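Auracyanin-B-2 (PDB 1QHQ) carries copper in a cupredoxin fold and probably serves as a soluble electron acceptor for the membrane protein alternative complex III. Local coordinates at residues V43-V48 and H57-V62; T33-P38 and Y118-T123; G64-A69 and G131-L136. One frame throughout, in Å; residues are numbered along the deposited sequence. Where two conformers were deposited one is given.

Interaction 1: V43-V48 and H57-V62. With CU (copper (II) ion), chain B.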
ATOM      1  N   VAL A  43      12.521  -4.020   2.668  1.00 10.11           N
ATOM      2  CA  VAL A  43      11.546  -4.247   3.754  1.00  6.73           C
ATOM      3  C   VAL A  43      10.439  -5.154   3.257  1.00  7.22           C
ATOM      4  O   VAL A  43      10.018  -5.015   2.103  1.00  7.92           O
ATOM      5  CB  VAL A  43      10.886  -2.906   4.199  1.00  8.17           C
ATOM      6  CG1 VAL A  43       9.771  -3.139   5.174  0.50 11.41           C
ATOM      7  CG2 VAL A  43      11.966  -1.975   4.749  0.50  2.92           C
ATOM      8  N   ARG A  44      10.020  -6.107   4.074  1.00  8.42           N
ATOM      9  CA  ARG A  44       8.781  -6.824   3.807  1.00  9.38           C
ATOM     10  C   ARG A  44       7.655  -6.224   4.646  1.00  6.43           C
ATOM     11  O   ARG A  44       7.694  -6.204   5.860  1.00  7.93           O
ATOM     12  CB  ARG A  44       8.879  -8.328   4.075  1.00  8.43           C
ATOM     13  CG  ARG A  44       7.561  -9.016   3.500  1.00  8.98           C
ATOM     14  CD  ARG A  44       7.602 -10.495   3.871  1.00 10.18           C
ATOM     15  NE  ARG A  44       7.412 -10.709   5.287  1.00 12.87           N
ATOM     16  CZ  ARG A  44       8.064 -11.369   6.175  1.00 13.21           C
ATOM     17  NH1 ARG A  44       9.173 -12.087   5.807  1.00 14.60           N
ATOM     18  NH2 ARG A  44       7.734 -11.383   7.462  1.00 15.51           N
ATOM     19  N   LEU A  45       6.614  -5.741   3.908  1.00  9.34           N
ATOM     20  CA  LEU A  45       5.451  -5.202   4.608  1.00 10.09           C
ATOM     21  C   LEU A  45       4.342  -6.275   4.588  1.00  6.94           C
ATOM     22  O   LEU A  45       4.068  -6.842   3.523  1.00  9.95           O
ATOM     23  CB  LEU A  45       4.948  -3.968   3.831  1.00 10.03           C
ATOM     24  CG  LEU A  45       3.781  -3.200   4.469  0.50 11.39           C
ATOM     25  CD1 LEU A  45       3.722  -1.782   3.965  0.50 11.89           C
ATOM     26  CD2 LEU A  45       2.455  -3.923   4.186  0.50  7.28           C
ATOM     27  N   ASP A  46       3.916  -6.651   5.759  1.00  6.45           N
ATOM     28  CA  ASP A  46       2.859  -7.672   5.895  1.00  8.75           C
ATOM     29  C   ASP A  46       1.531  -6.928   6.203  1.00  9.85           C
ATOM     30  O   ASP A  46       1.432  -6.367   7.284  1.00 11.14           O
ATOM     31  CB  ASP A  46       3.193  -8.632   7.022  1.00 12.72           C
ATOM     32  CG  ASP A  46       4.526  -9.381   6.771  1.00 12.61           C
ATOM     33  OD1 ASP A  46       4.802  -9.603   5.597  1.00 11.27           O
ATOM     34  OD2 ASP A  46       5.116  -9.823   7.775  1.00 14.84           O
ATOM     35  N   PHE A  47       0.595  -6.998   5.265  1.00 10.01           N
ATOM     36  CA  PHE A  47      -0.723  -6.339   5.534  1.00 11.19           C
ATOM     37  C   PHE A  47      -1.755  -7.426   5.871  1.00  9.78           C
ATOM     38  O   PHE A  47      -1.972  -8.362   5.100  1.00  9.45           O
ATOM     39  CB  PHE A  47      -1.139  -5.630   4.244  1.00  9.44           C
ATOM     40  CG  PHE A  47      -2.450  -4.867   4.358  1.00 12.30           C
ATOM     41  CD1 PHE A  47      -2.779  -4.284   5.554  1.00 15.67           C
ATOM     42  CD2 PHE A  47      -3.293  -4.793   3.284  1.00 14.30           C
ATOM     43  CE1 PHE A  47      -4.015  -3.625   5.707  1.00 20.25           C
ATOM     44  CE2 PHE A  47      -4.504  -4.107   3.426  1.00 14.56           C
ATOM     45  CZ  PHE A  47      -4.836  -3.512   4.609  1.00 13.68           C
ATOM     46  N   VAL A  48      -2.205  -7.385   7.119  1.00 11.66           N
ATOM     47  CA  VAL A  48      -3.227  -8.332   7.588  1.00 14.60           C
ATOM     48  C   VAL A  48      -4.597  -7.625   7.593  1.00 14.33           C
ATOM     49  O   VAL A  48      -4.762  -6.594   8.226  1.00 16.85           O
ATOM     50  CB  VAL A  48      -2.898  -8.752   9.040  1.00 15.65           C
ATOM     51  CG1 VAL A  48      -3.875  -9.817   9.505  1.00 19.29           C
ATOM     52  CG2 VAL A  48      -1.451  -9.295   9.090  1.00 19.69           C
ATOM     53  N   HIS A  57      -9.258  -4.643   1.072  1.00 15.37           N
ATOM     54  CA  HIS A  57      -8.296  -3.568   1.267  1.00 12.52           C
ATOM     55  C   HIS A  57      -6.909  -3.990   0.721  1.00 14.81           C
ATOM     56  O   HIS A  57      -6.575  -5.156   0.676  1.00 11.99           O
ATOM     57  CB  HIS A  57      -8.046  -3.305   2.744  1.00  8.65           C
ATOM     58  CG  HIS A  57      -9.146  -2.748   3.587  1.00 11.31           C
ATOM     59  ND1 HIS A  57      -9.743  -1.530   3.301  1.00 14.90           N
ATOM     60  CD2 HIS A  57      -9.623  -3.142   4.776  1.00 12.90           C
ATOM     61  CE1 HIS A  57     -10.597  -1.244   4.263  1.00 10.43           C
ATOM     62  NE2 HIS A  57     -10.564  -2.206   5.176  1.00 11.99           N
ATOM     63  N   ASN A  58      -6.171  -2.938   0.329  1.00 12.19           N
ATOM     64  CA  ASN A  58      -4.762  -3.213  -0.061  1.00 11.08           C
ATOM     65  C   ASN A  58      -3.935  -2.097   0.600  1.00 10.02           C
ATOM     66  O   ASN A  58      -4.402  -1.276   1.323  1.00  9.29           O
ATOM     67  CB  ASN A  58      -4.524  -3.319  -1.512  1.00 10.58           C
ATOM     68  CG  ASN A  58      -4.650  -2.064  -2.326  1.00  8.66           C
ATOM     69  OD1 ASN A  58      -5.125  -1.060  -1.765  1.00 11.58           O
ATOM     70  ND2 ASN A  58      -4.266  -2.074  -3.589  1.00 13.21           N
ATOM     71  N   TRP A  59      -2.607  -2.247   0.445  1.00  8.85           N
ATOM     72  CA  TRP A  59      -1.650  -1.232   0.928  1.00 10.38           C
ATOM     73  C   TRP A  59      -0.809  -0.814  -0.271  1.00  8.90           C
ATOM     74  O   TRP A  59      -0.196  -1.684  -0.956  1.00  8.73           O
ATOM     75  CB  TRP A  59      -0.794  -1.789   2.036  1.00  9.62           C
ATOM     76  CG  TRP A  59       0.217  -0.819   2.608  1.00  8.74           C
ATOM     77  CD1 TRP A  59      -0.003  -0.005   3.672  1.00  8.89           C
ATOM     78  CD2 TRP A  59       1.563  -0.600   2.181  1.00  9.88           C
ATOM     79  NE1 TRP A  59       1.158   0.732   3.950  1.00 11.07           N
ATOM     80  CE2 TRP A  59       2.091   0.385   3.003  1.00  8.70           C
ATOM     81  CE3 TRP A  59       2.339  -1.153   1.153  1.00  8.70           C
ATOM     82  CZ2 TRP A  59       3.435   0.807   2.901  1.00  8.92           C
ATOM     83  CZ3 TRP A  59       3.669  -0.704   1.014  1.00 11.37           C
ATOM     84  CH2 TRP A  59       4.169   0.280   1.860  1.00  9.24           C
ATOM     85  N   VAL A  60      -0.807   0.472  -0.561  1.00  8.52           N
ATOM     86  CA  VAL A  60      -0.149   1.018  -1.738  1.00 10.35           C
ATOM     87  C   VAL A  60       0.722   2.220  -1.363  1.00 10.30           C
ATOM     88  O   VAL A  60       0.243   3.206  -0.874  1.00  9.64           O
ATOM     89  CB  VAL A  60      -1.132   1.505  -2.829  1.00 10.22           C
ATOM     90  CG1 VAL A  60      -0.367   1.973  -4.075  1.00 12.24           C
ATOM     91  CG2 VAL A  60      -2.066   0.362  -3.212  1.00  9.77           C
ATOM     92  N   LEU A  61       2.048   2.058  -1.595  1.00  9.99           N
ATOM     93  CA  LEU A  61       2.957   3.199  -1.292  1.00  9.90           C
ATOM     94  C   LEU A  61       3.196   4.000  -2.560  1.00 10.41           C
ATOM     95  O   LEU A  61       3.555   3.434  -3.577  1.00 10.29           O
ATOM     96  CB  LEU A  61       4.292   2.582  -0.796  1.00  9.25           C
ATOM     97  CG  LEU A  61       5.362   3.687  -0.541  1.00  8.05           C
ATOM     98  CD1 LEU A  61       4.897   4.544   0.635  1.00  8.69           C
ATOM     99  CD2 LEU A  61       6.698   3.040  -0.199  1.00 10.59           C
ATOM    100  N   VAL A  62       2.948   5.308  -2.498  1.00 10.28           N
ATOM    101  CA  VAL A  62       3.105   6.134  -3.682  1.00 11.02           C
ATOM    102  C   VAL A  62       4.292   7.092  -3.529  1.00 12.27           C
ATOM    103  O   VAL A  62       4.680   7.423  -2.431  1.00 11.71           O
ATOM    104  CB  VAL A  62       1.841   6.893  -4.069  1.00 15.85           C
ATOM    105  CG1 VAL A  62       0.638   5.929  -4.111  1.00 16.40           C
ATOM    106  CG2 VAL A  62       1.574   8.055  -3.166  1.00 15.34           C
TER
HETATM  107 CU    CU B 141      -9.367  -0.264   1.774  1.00 13.92          CU

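Interaction 2: T33-P38 and Y118-T123. With CU (copper (II) ion), chain B.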
ATOM      1  N   THR A  33      -1.511   4.871  10.980  1.00 14.64           N
ATOM      2  CA  THR A  33      -1.595   5.991  10.032  1.00 14.81           C
ATOM      3  C   THR A  33      -0.249   6.670   9.840  1.00 13.49           C
ATOM      4  O   THR A  33      -0.110   7.571   9.021  1.00 11.76           O
ATOM      5  CB  THR A  33      -2.617   7.041  10.506  1.00 18.02           C
ATOM      6  OG1 THR A  33      -2.226   7.504  11.799  1.00 20.30           O
ATOM      7  CG2 THR A  33      -4.004   6.391  10.583  1.00 19.99           C
ATOM      8  N   SER A  34       0.774   6.130  10.539  1.00 12.53           N
ATOM      9  CA  SER A  34       2.141   6.548  10.242  1.00 13.07           C
ATOM     10  C   SER A  34       3.089   5.338  10.296  1.00 12.29           C
ATOM     11  O   SER A  34       2.947   4.415  11.049  1.00 13.64           O
ATOM     12  CB  SER A  34       2.625   7.661  11.132  1.00 17.06           C
ATOM     13  OG  SER A  34       3.108   7.208  12.354  1.00 20.61           O
ATOM     14  N   LEU A  35       4.062   5.379   9.364  1.00 10.80           N
ATOM     15  CA  LEU A  35       5.113   4.361   9.365  1.00 10.14           C
ATOM     16  C   LEU A  35       6.461   5.127   9.220  1.00 10.58           C
ATOM     17  O   LEU A  35       6.446   6.212   8.682  1.00  9.74           O
ATOM     18  CB  LEU A  35       4.969   3.439   8.148  1.00  9.04           C
ATOM     19  CG  LEU A  35       3.783   2.453   8.214  1.00 13.35           C
ATOM     20  CD1 LEU A  35       3.645   1.688   6.923  1.00 13.08           C
ATOM     21  CD2 LEU A  35       3.924   1.505   9.400  1.00 12.79           C
ATOM     22  N   SER A  36       7.505   4.429   9.659  1.00 10.81           N
ATOM     23  CA  SER A  36       8.856   5.045   9.526  1.00 11.61           C
ATOM     24  C   SER A  36       9.819   3.938   9.085  1.00 10.85           C
ATOM     25  O   SER A  36       9.819   2.892   9.738  1.00 13.35           O
ATOM     26  CB  SER A  36       9.244   5.467  10.973  1.00 15.44           C
ATOM     27  OG  SER A  36      10.409   6.201  11.017  1.00 21.76           O
ATOM     28  N   LEU A  37      10.630   4.169   8.086  1.00 11.35           N
ATOM     29  CA  LEU A  37      11.633   3.132   7.688  1.00 10.78           C
ATOM     30  C   LEU A  37      12.873   3.900   7.212  1.00 11.45           C
ATOM     31  O   LEU A  37      12.780   4.973   6.648  1.00 12.31           O
ATOM     32  CB  LEU A  37      11.064   2.335   6.515  1.00 10.58           C
ATOM     33  CG  LEU A  37       9.824   1.458   6.755  1.00 10.16           C
ATOM     34  CD1 LEU A  37       9.268   1.011   5.413  1.00  9.41           C
ATOM     35  CD2 LEU A  37      10.245   0.253   7.619  1.00 11.94           C
ATOM     36  N   PRO A  38      14.030   3.224   7.279  1.00  9.70           N
ATOM     37  CA  PRO A  38      15.245   3.826   6.716  1.00 11.94           C
ATOM     38  C   PRO A  38      15.210   3.785   5.209  1.00 12.11           C
ATOM     39  O   PRO A  38      14.579   2.881   4.646  1.00 12.06           O
ATOM     40  CB  PRO A  38      16.345   2.937   7.282  1.00 10.41           C
ATOM     41  CG  PRO A  38      15.700   1.606   7.493  1.00 12.57           C
ATOM     42  CD  PRO A  38      14.246   1.933   7.888  1.00 10.30           C
ATOM     43  N   TYR A 118       6.125  10.152   2.216  1.00  9.63           N
ATOM     44  CA  TYR A 118       5.410   9.480   1.147  1.00 11.15           C
ATOM     45  C   TYR A 118       4.050   8.993   1.698  1.00 11.61           C
ATOM     46  O   TYR A 118       4.011   8.532   2.842  1.00 13.23           O
ATOM     47  CB  TYR A 118       6.181   8.204   0.734  1.00 10.88           C
ATOM     48  CG  TYR A 118       7.586   8.494   0.232  1.00 10.39           C
ATOM     49  CD1 TYR A 118       8.650   8.556   1.126  1.00 12.26           C
ATOM     50  CD2 TYR A 118       7.819   8.593  -1.124  1.00 10.09           C
ATOM     51  CE1 TYR A 118       9.930   8.823   0.634  1.00 10.87           C
ATOM     52  CE2 TYR A 118       9.108   8.789  -1.620  1.00 13.16           C
ATOM     53  CZ  TYR A 118      10.126   8.931  -0.705  1.00 11.11           C
ATOM     54  OH  TYR A 118      11.426   9.137  -1.198  1.00 11.49           O
ATOM     55  N   LEU A 119       3.018   9.105   0.896  1.00 11.34           N
ATOM     56  CA  LEU A 119       1.735   8.540   1.374  1.00 12.72           C
ATOM     57  C   LEU A 119       1.660   7.060   1.011  1.00  9.90           C
ATOM     58  O   LEU A 119       2.115   6.643  -0.050  1.00  9.46           O
ATOM     59  CB  LEU A 119       0.567   9.233   0.663  1.00 12.97           C
ATOM     60  CG  LEU A 119       0.200  10.624   1.149  1.00 16.41           C
ATOM     61  CD1 LEU A 119      -0.993  11.133   0.312  1.00 18.12           C
ATOM     62  CD2 LEU A 119      -0.149  10.647   2.613  1.00 18.05           C
ATOM     63  N   TYR A 120       0.977   6.322   1.887  1.00  8.18           N
ATOM     64  CA  TYR A 120       0.490   4.992   1.530  1.00  8.99           C
ATOM     65  C   TYR A 120      -1.077   5.091   1.596  1.00  9.27           C
ATOM     66  O   TYR A 120      -1.570   5.857   2.421  1.00 10.11           O
ATOM     67  CB  TYR A 120       0.982   3.876   2.366  1.00  8.10           C
ATOM     68  CG  TYR A 120       0.863   3.998   3.855  1.00  7.85           C
ATOM     69  CD1 TYR A 120       1.925   4.602   4.596  1.00  8.15           C
ATOM     70  CD2 TYR A 120      -0.232   3.514   4.571  1.00  7.94           C
ATOM     71  CE1 TYR A 120       1.842   4.655   5.957  1.00  8.50           C
ATOM     72  CE2 TYR A 120      -0.298   3.600   5.937  1.00  8.92           C
ATOM     73  CZ  TYR A 120       0.751   4.178   6.643  1.00  9.40           C
ATOM     74  OH  TYR A 120       0.685   4.288   8.005  1.00 10.58           O
ATOM     75  N   ILE A 121      -1.714   4.425   0.677  1.00 10.85           N
ATOM     76  CA  ILE A 121      -3.186   4.494   0.602  1.00 10.47           C
ATOM     77  C   ILE A 121      -3.712   3.099   0.333  1.00 11.41           C
ATOM     78  O   ILE A 121      -2.995   2.153  -0.003  1.00  9.21           O
ATOM     79  CB  ILE A 121      -3.661   5.388  -0.594  1.00 12.90           C
ATOM     80  CG1 ILE A 121      -3.234   4.830  -1.913  1.00 12.59           C
ATOM     81  CG2 ILE A 121      -3.137   6.821  -0.382  1.00 11.67           C
ATOM     82  CD1 ILE A 121      -3.631   5.668  -3.145  1.00  9.76           C
ATOM     83  N   CYS A 122      -5.039   2.980   0.402  1.00  9.50           N
ATOM     84  CA  CYS A 122      -5.727   1.796  -0.093  1.00 13.46           C
ATOM     85  C   CYS A 122      -6.418   2.228  -1.409  1.00 12.84           C
ATOM     86  O   CYS A 122      -6.957   3.343  -1.423  1.00 11.85           O
ATOM     87  CB  CYS A 122      -6.732   1.300   0.904  1.00 13.05           C
ATOM     88  SG  CYS A 122      -7.812  -0.014   0.246  1.00 11.85           S
ATOM     89  N   THR A 123      -6.344   1.435  -2.438  1.00 14.02           N
ATOM     90  CA  THR A 123      -6.961   1.793  -3.703  1.00 11.78           C
ATOM     91  C   THR A 123      -8.308   1.123  -3.957  1.00 13.99           C
ATOM     92  O   THR A 123      -8.840   1.364  -5.055  1.00 13.99           O
ATOM     93  CB  THR A 123      -6.051   1.575  -4.902  1.00 12.55           C
ATOM     94  OG1 THR A 123      -5.601   0.225  -5.006  1.00 11.65           O
ATOM     95  CG2 THR A 123      -4.851   2.531  -4.781  1.00 11.26           C
TER
HETATM   96 CU    CU B 141      -9.367  -0.264   1.774  1.00 13.92          CU

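Interaction 3: G64-A69 and G131-L136. With SO4 (sulfate ion), chain E.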
ATOM      1  N   GLY A  64       5.043  10.180  -3.508  1.00 13.43           N
ATOM      2  CA  GLY A  64       4.602  11.557  -3.341  1.00 15.06           C
ATOM      3  C   GLY A  64       3.483  11.693  -2.318  1.00 16.57           C
ATOM      4  O   GLY A  64       3.272  10.853  -1.452  1.00 13.85           O
ATOM      5  N   GLY A  65       2.759  12.805  -2.440  1.00 16.01           N
ATOM      6  CA  GLY A  65       1.688  13.191  -1.581  1.00 17.01           C
ATOM      7  C   GLY A  65       0.314  12.958  -2.248  1.00 17.06           C
ATOM      8  O   GLY A  65       0.167  12.075  -3.066  1.00 18.38           O
ATOM      9  N   ASP A  66      -0.627  13.830  -1.889  1.00 17.11           N
ATOM     10  CA  ASP A  66      -2.018  13.638  -2.285  1.00 19.48           C
ATOM     11  C   ASP A  66      -2.267  13.735  -3.756  1.00 19.42           C
ATOM     12  O   ASP A  66      -3.096  12.962  -4.289  1.00 19.18           O
ATOM     13  CB  ASP A  66      -2.959  14.519  -1.483  1.00 23.90           C
ATOM     14  CG  ASP A  66      -3.202  13.956  -0.085  1.00 28.35           C
ATOM     15  OD1 ASP A  66      -3.828  12.854   0.014  1.00 26.97           O
ATOM     16  OD2 ASP A  66      -2.671  14.544   0.864  1.00 31.16           O
ATOM     17  N   ASP A  67      -1.534  14.556  -4.500  1.00 20.75           N
ATOM     18  CA  ASP A  67      -1.702  14.650  -5.942  1.00 22.71           C
ATOM     19  C   ASP A  67      -1.270  13.389  -6.648  1.00 22.87           C
ATOM     20  O   ASP A  67      -1.946  12.842  -7.514  1.00 21.28           O
ATOM     21  CB  ASP A  67      -0.916  15.855  -6.498  1.00 28.08           C
ATOM     22  CG  ASP A  67      -1.610  17.170  -6.169  1.00 33.09           C
ATOM     23  OD1 ASP A  67      -2.733  17.147  -5.621  1.00 31.79           O
ATOM     24  OD2 ASP A  67      -1.009  18.227  -6.464  1.00 36.11           O
ATOM     25  N   VAL A  68      -0.114  12.858  -6.206  1.00 19.12           N
ATOM     26  CA  VAL A  68       0.362  11.580  -6.779  1.00 18.66           C
ATOM     27  C   VAL A  68      -0.556  10.440  -6.350  1.00 16.90           C
ATOM     28  O   VAL A  68      -0.930   9.574  -7.168  1.00 14.98           O
ATOM     29  CB  VAL A  68       1.814  11.362  -6.320  1.00 23.05           C
ATOM     30  CG1 VAL A  68       2.306   9.958  -6.509  1.00 20.58           C
ATOM     31  CG2 VAL A  68       2.720  12.349  -7.104  1.00 22.72           C
ATOM     32  N   ALA A  69      -1.013  10.474  -5.117  1.00 16.15           N
ATOM     33  CA  ALA A  69      -1.901   9.442  -4.585  1.00 17.01           C
ATOM     34  C   ALA A  69      -3.195   9.378  -5.376  1.00 19.09           C
ATOM     35  O   ALA A  69      -3.739   8.304  -5.607  1.00 18.63           O
ATOM     36  CB  ALA A  69      -2.171   9.638  -3.103  1.00 13.02           C
ATOM     37  N   GLY A 131     -10.500   8.488   3.406  1.00 14.57           N
ATOM     38  CA  GLY A 131      -9.453   8.755   4.351  1.00 15.36           C
ATOM     39  C   GLY A 131      -8.493   7.587   4.618  1.00 12.70           C
ATOM     40  O   GLY A 131      -7.747   7.675   5.625  1.00 15.33           O
ATOM     41  N   MET A 132      -8.619   6.508   3.898  1.00 12.38           N
ATOM     42  CA  MET A 132      -7.758   5.325   4.151  1.00 11.17           C
ATOM     43  C   MET A 132      -6.370   5.587   3.528  1.00 11.69           C
ATOM     44  O   MET A 132      -6.094   5.267   2.399  1.00  9.49           O
ATOM     45  CB  MET A 132      -8.351   4.059   3.567  1.00 11.34           C
ATOM     46  CG  MET A 132      -7.487   2.824   4.049  1.00  9.13           C
ATOM     47  SD  MET A 132      -8.550   1.334   3.979  1.00 11.99           S
ATOM     48  CE  MET A 132      -7.274   0.120   4.490  1.00 10.26           C
ATOM     49  N   LYS A 133      -5.553   6.176   4.399  1.00 13.54           N
ATOM     50  CA  LYS A 133      -4.196   6.592   3.951  1.00 12.49           C
ATOM     51  C   LYS A 133      -3.351   6.690   5.224  1.00 12.80           C
ATOM     52  O   LYS A 133      -3.883   6.769   6.303  1.00 12.97           O
ATOM     53  CB  LYS A 133      -4.254   7.897   3.232  1.00 14.58           C
ATOM     54  CG  LYS A 133      -4.729   9.111   4.021  1.00 17.67           C
ATOM     55  CD  LYS A 133      -4.709  10.308   3.058  1.00 22.81           C
ATOM     56  CE  LYS A 133      -5.602  11.436   3.554  1.00 25.49           C
ATOM     57  NZ  LYS A 133      -5.843  12.394   2.400  1.00 29.36           N
ATOM     58  N   GLY A 134      -2.047   6.896   5.007  1.00 11.19           N
ATOM     59  CA  GLY A 134      -1.148   7.099   6.171  1.00 10.70           C
ATOM     60  C   GLY A 134       0.173   7.655   5.561  1.00  9.82           C
ATOM     61  O   GLY A 134       0.289   7.728   4.338  1.00 10.32           O
ATOM     62  N   THR A 135       1.050   8.065   6.445  1.00 11.52           N
ATOM     63  CA  THR A 135       2.284   8.700   5.980  1.00 11.10           C
ATOM     64  C   THR A 135       3.493   7.822   6.352  1.00  9.07           C
ATOM     65  O   THR A 135       3.683   7.501   7.508  1.00  9.20           O
ATOM     66  CB  THR A 135       2.441  10.078   6.646  1.00 10.56           C
ATOM     67  OG1 THR A 135       1.373  10.936   6.172  1.00 14.74           O
ATOM     68  CG2 THR A 135       3.772  10.715   6.258  1.00 11.89           C
ATOM     69  N   LEU A 136       4.267   7.525   5.315  1.00  9.89           N
ATOM     70  CA  LEU A 136       5.560   6.835   5.565  1.00  9.51           C
ATOM     71  C   LEU A 136       6.649   7.937   5.565  1.00  9.94           C
ATOM     72  O   LEU A 136       6.816   8.621   4.560  1.00  9.92           O
ATOM     73  CB  LEU A 136       5.861   5.847   4.430  1.00  9.77           C
ATOM     74  CG  LEU A 136       7.332   5.310   4.469  1.00  9.22           C
ATOM     75  CD1 LEU A 136       7.571   4.486   5.715  1.00 10.52           C
ATOM     76  CD2 LEU A 136       7.575   4.480   3.220  1.00  9.52           C
TER
HETATM   77  S   SO4 E 144       2.445  15.560  -4.611  1.00 48.82           S
HETATM   78  O1  SO4 E 144       1.348  14.574  -4.807  1.00 48.45           O
HETATM   79  O2  SO4 E 144       2.665  16.338  -5.882  1.00 50.15           O
HETATM   80  O3  SO4 E 144       3.735  14.835  -4.295  1.00 49.22           O
HETATM   81  O4  SO4 E 144       2.104  16.490  -3.493  1.00 48.75           O

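Interaction 1: V43-V48 and H57-V62
Leu45 covers one face of the Trp59 indole, its CG standing 4.0 Å above the ring plane and over the centre; the opposite face is backed, nearer its rim, by the backbone N of Leu61. The Phe47 ring is dressed differently. One of its faces carries CB of Trp59, 4.1 Å from Phe47 CD2, whereas at its edge, near the ring plane, comes the carbonyl O of His57, 3.6 Å from Phe47 CE2. Its end also presses on the histidine side chain, Phe47 CZ lying 3.7 Å from His57 CB. This is a worked example of how a β-sandwich fills its interior: Leu45 and Phe47, two residues apart on one strand, both keep CG anti to the backbone N (chi1 -176° and -178°), which carries both side chains beside the carbonyl carbon and across to the facing layer. No hydrogen bond joins the two segments; packing of rings and methyls, against side chains and backbone alike, does the work. The contact borders the type 1 copper site, because His57 ND1 binds the copper ion at 2.0 Å while the CB of the same residue rests on Phe47. Arg44 and Asp46, alternating with the two apolar residues along the strand, point to its other side, where Arg44 NE meets Asp46 OD1 in a salt bridge at 2.9 Å. Strand 42-49 runs between strands 17-22 and 104-111 in one sheet, while strand 60-62 belongs to the other, with helix 66-77 packed against its Val60 and Val62.

Interaction 2: T33-P38 and Y118-T123
In the cupredoxin β-sandwich, strand 116-121 leads into the cysteine of the type 1 copper site, and the contact of Tyr120 with Leu35 lies just before that ligand. Strands 34-38 and 116-121 are not sheet neighbours; strand 133-139 runs between them, and the tyrosine has to span it. It does so above Gly134, whose CA lies 3.5 Å from Tyr120 CZ, a place where the absence of a side chain lets the ring come close. With CG set between the backbone N and the carbonyl carbon (chi1 51°), the phenol is directed toward the edge strand 34-38. There the isobutyl group of Leu35 crosses it at about a right angle: Leu35 CD1 approaches Tyr120 CE1 to 3.6 Å, obliquely, in an off-centre CH-pi contact, and Leu35 CG is 3.6 Å from Tyr120 OH. The hydroxyl ends against the chain at Thr33 and Ser34, but its hydrogen bond is made with the carbonyl O of Gln32, just before this segment. Ser34 N, although 3.1 Å from Tyr120 OH, stands at too poor an angle to bond. The principle illustrated is that one aromatic residue can tie the sheet to the interior of the sandwich, since the same ring also meets Trp59, with planes at about 35°, and makes an edge-to-face contact with Phe30. Two residues farther along, Cys122 holds SG anti to its own backbone N (chi1 171°), which places the sulfur 2.2 Å from the copper ion.

Interaction 3: G64-A69 and G131-L136
The N-terminal end of helix 66-77 is joined to the start of strand 133-139 by a surface salt bridge between Asp66 and Lys133. Lys133 NZ donates to Asp66 OD1 across 3.2 Å, arriving from above the carboxylate plane, 37° out of it. The two side chains cross at about a right angle. Lys133 bends at its first torsion, CG lying between the backbone N and the carbonyl carbon (chi1 63°), and then runs out extended, so that the ammonium is delivered at full length. The same OD1 is also hydrogen-bonded to the hydroxyl of Tyr128, giving this oxygen of the exposed Asp66 two polar partners. A methionine in place of Lys133 would probably leave the Asp66 carboxylate without its positive mate, with the Tyr128 hydroxyl still at hand but no charge to balance it.

In the cupredoxin fold this lysine follows directly on Met132, one of the four residues of the copper site, so the bridge joins the helix to the strand that starts right beside a ligand. Beneath it, Asp66 and Ala69 rest on Leu119 of strand 116-121, and Val68 and Ala69 on Val62. The helix start also shows how exposed backbone N-H groups can hold an anion. Gly65 is the N-cap, its O accepting from Ala69 N at 2.9 Å. A sulfate, probably from the crystallisation liquor, sits over this end: Gly65 N donates to its O3 at 2.9 Å and Val68 N to its O1 at 2.7 Å, the former nearly straight at 164°. Gly64, just before the cap, has backbone angles that only glycine takes up easily, and its CA lies 3.5 Å from sulfate O3.

Overall arrangement
Interaction 1 is the core contact, formed by buried, mostly apolar residues that meet between the two sheets of the sandwich. Interaction 2 is only partly buried and stays within one sheet, joining its edge strand to an inner one, while interaction 3 lies on the surface and trades apolar packing for charge. All three hold elements of the same five-stranded sheet: strand 60-62 neighbours strand 116-121 through Val60 O and Ile121 N, and Tyr120 O meets Gly134 N of strand 133-139. The copper site draws on each in turn, with His57, Cys122 and Met132 coming from interactions 1, 2 and 3; Asn58 OD1 further links the first two by accepting from Thr123 N.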